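Local coordinates for alpha-glucosidase (Bacteroides thetaiotaomicron, PDB 5XFM), which hydrolyses beta-L-arabinopyranosides and alpha-galactosides as a bifunctional, calcium-containing glycoside hydrolase of family 97, at residues G427-F432 and N447-E452. The protein carries 1 engineered substitution. Residues are numbered along the deposited sequence; the frame is centred on the assembly and turned at random.
Sequences GLMVIF and NYVGSE. With CA (calcium ion), chain E.
V430 and Y448 form one parallel bridge and F432 and S451 the next, joining two neighbouring strands of the (beta/alpha)8-type barrel of this glycoside hydrolase. Helix 441-444 lies in the crossover between them. The register slips by one residue between the bridges, a beta bulge at V449 and G450.

Backbone bonds hold the pair together. V430 N donates to N447 O, and V449 N returns a bond to V430 O at 3.0 Å. Past the bulge, F432 N donates to G450 O, also at 3.0 Å. The last bond, E452 N to F432 O, is bent and weak.

N447, just before strand 448-451, adds a side-chain bond. Its ND2 meets L428 O at 3.2 Å, and that oxygen lies in the amide plane. CG sits between the backbone N and carbonyl carbon (chi1 55°), which points ND2 at L428 O, nearly in line with its C=O bond. ND2 also bonds L420 O, and OD1 bonds Y286 OH. A leucine in place of N447 would probably leave the L428 and L420 carbonyls and the Y286 hydroxyl without this buried partner.

Apolar packing differs on the two faces. On one, V449 CG2 lies 3.7 Å from I431 CG1, and V449 CG1 touches M429 SD. On the other, Y448 CE1 approaches F432 CD2 at 4.1 Å.

Within 447-452, Y448 OH and S451 OG share a 2.6 Å hydrogen bond, and G450 N lies over the centre of the Y448 ring.

E452, just past strand 448-451, reaches the calcium ion. It extends with CG anti to its N (chi1 -169°). G434 N bonds OE1; E174 and E458 also bind the metal. Four waters join them, and the E452 carboxylate chelates calcium unevenly, OE2 at 2.4 Å and OE1 at 2.7 Å.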
loop_
_atom_site.group_PDB
_atom_site.type_symbol
_atom_site.label_atom_id
_atom_site.label_comp_id
_atom_site.label_asym_id
_atom_site.label_seq_id
_atom_site.Cartn_x
_atom_site.Cartn_y
_atom_site.Cartn_z
ATOM N N GLY A 427 5.512 21.628 -8.689
ATOM C CA GLY A 427 6.343 20.588 -9.273
ATOM C C GLY A 427 7.008 19.663 -8.275
ATOM O O GLY A 427 8.123 19.184 -8.506
ATOM N N LEU A 428 6.324 19.376 -7.177
ATOM C CA LEU A 428 6.915 18.529 -6.143
ATOM C C LEU A 428 6.265 17.157 -6.057
ATOM O O LEU A 428 5.038 17.036 -6.050
ATOM C CB LEU A 428 6.821 19.215 -4.785
ATOM C CG LEU A 428 7.656 20.484 -4.623
ATOM C CD1 LEU A 428 7.137 21.301 -3.463
ATOM C CD2 LEU A 428 9.112 20.116 -4.424
ATOM N N MET A 429 7.096 16.122 -6.005
ATOM C CA MET A 429 6.616 14.793 -5.661
ATOM C C MET A 429 6.392 14.702 -4.153
ATOM O O MET A 429 7.029 15.420 -3.375
ATOM C CB MET A 429 7.600 13.717 -6.125
ATOM C CG MET A 429 7.781 13.658 -7.611
ATOM S SD MET A 429 9.015 12.453 -8.135
ATOM C CE MET A 429 10.505 13.437 -7.920
ATOM N N VAL A 430 5.495 13.810 -3.744
ATOM C CA VAL A 430 5.153 13.667 -2.332
ATOM C C VAL A 430 5.193 12.226 -1.823
ATOM O O VAL A 430 4.534 11.352 -2.370
ATOM C CB VAL A 430 3.755 14.240 -2.045
ATOM C CG1 VAL A 430 3.336 13.933 -0.620
ATOM C CG2 VAL A 430 3.743 15.731 -2.294
ATOM N N ILE A 431 5.992 11.998 -0.782
ATOM C CA ILE A 431 5.947 10.759 -0.009
ATOM C C ILE A 431 5.205 11.011 1.296
ATOM O O ILE A 431 5.438 12.034 1.940
ATOM C CB ILE A 431 7.355 10.223 0.325
ATOM C CG1 ILE A 431 8.133 9.869 -0.939
ATOM C CG2 ILE A 431 7.268 9.008 1.239
ATOM C CD1 ILE A 431 9.568 9.484 -0.663
ATOM N N PHE A 432 4.309 10.107 1.687
ATOM C CA PHE A 432 3.687 10.209 3.005
ATOM C C PHE A 432 4.266 9.197 3.985
ATOM O O PHE A 432 4.539 8.053 3.628
ATOM C CB PHE A 432 2.178 10.016 2.933
ATOM C CG PHE A 432 1.466 11.122 2.232
ATOM C CD1 PHE A 432 1.712 12.443 2.567
ATOM C CD2 PHE A 432 0.538 10.848 1.244
ATOM C CE1 PHE A 432 1.054 13.463 1.924
ATOM C CE2 PHE A 432 -0.123 11.870 0.598
ATOM C CZ PHE A 432 0.135 13.175 0.937
ATOM N N ASN A 447 1.333 13.269 -8.835
ATOM C CA ASN A 447 2.607 13.514 -8.151
ATOM C C ASN A 447 2.780 12.703 -6.866
ATOM O O ASN A 447 3.743 12.887 -6.127
ATOM C CB ASN A 447 2.771 15.010 -7.852
ATOM C CG ASN A 447 1.605 15.586 -7.063
ATOM O OD1 ASN A 447 0.441 15.249 -7.302
ATOM N ND2 ASN A 447 1.913 16.474 -6.134
ATOM N N TYR A 448 1.856 11.783 -6.618
ATOM C CA TYR A 448 1.973 10.890 -5.478
ATOM C C TYR A 448 3.037 9.829 -5.743
ATOM O O TYR A 448 2.988 9.137 -6.749
ATOM C CB TYR A 448 0.625 10.235 -5.166
ATOM C CG TYR A 448 0.743 9.097 -4.187
ATOM C CD1 TYR A 448 0.971 9.337 -2.836
ATOM C CD2 TYR A 448 0.641 7.782 -4.615
ATOM C CE1 TYR A 448 1.094 8.298 -1.935
ATOM C CE2 TYR A 448 0.761 6.737 -3.723
ATOM C CZ TYR A 448 0.985 6.998 -2.387
ATOM O OH TYR A 448 1.105 5.950 -1.507
ATOM N N VAL A 449 4.025 9.717 -4.857
ATOM C CA VAL A 449 5.089 8.739 -5.078
ATOM C C VAL A 449 5.338 7.796 -3.890
ATOM O O VAL A 449 6.468 7.359 -3.663
ATOM C CB VAL A 449 6.410 9.431 -5.461
ATOM C CG1 VAL A 449 6.258 10.138 -6.813
ATOM C CG2 VAL A 449 6.856 10.403 -4.374
ATOM N N GLY A 450 4.285 7.474 -3.142
ATOM C CA GLY A 450 4.388 6.434 -2.138
ATOM C C GLY A 450 4.009 6.811 -0.722
ATOM O O GLY A 450 3.955 7.990 -0.369
ATOM N N SER A 451 3.773 5.785 0.091
ATOM C CA SER A 451 3.313 5.943 1.467
ATOM C C SER A 451 4.005 4.950 2.398
ATOM O O SER A 451 4.471 3.892 1.963
ATOM C CB SER A 451 1.797 5.729 1.557
ATOM O OG SER A 451 1.078 6.780 0.943
ATOM N N GLU A 452 4.053 5.273 3.684
ATOM C CA GLU A 452 4.608 4.333 4.651
ATOM C C GLU A 452 3.504 3.315 4.978
ATOM O O GLU A 452 3.420 2.267 4.340
ATOM C CB GLU A 452 5.122 5.060 5.902
ATOM C CG GLU A 452 5.951 4.200 6.872
ATOM C CD GLU A 452 6.363 4.980 8.112
ATOM O OE1 GLU A 452 5.613 5.901 8.504
ATOM O OE2 GLU A 452 7.431 4.680 8.695
HETATM CA CA CA E . 7.087 5.960 10.720
HETATM O O HOH W 1 5.828 7.859 11.337
HETATM O O HOH W 2 6.860 5.852 13.211
HETATM O O HOH W 3 8.853 6.876 12.756
HETATM O O HOH W 4 8.438 7.598 9.571
#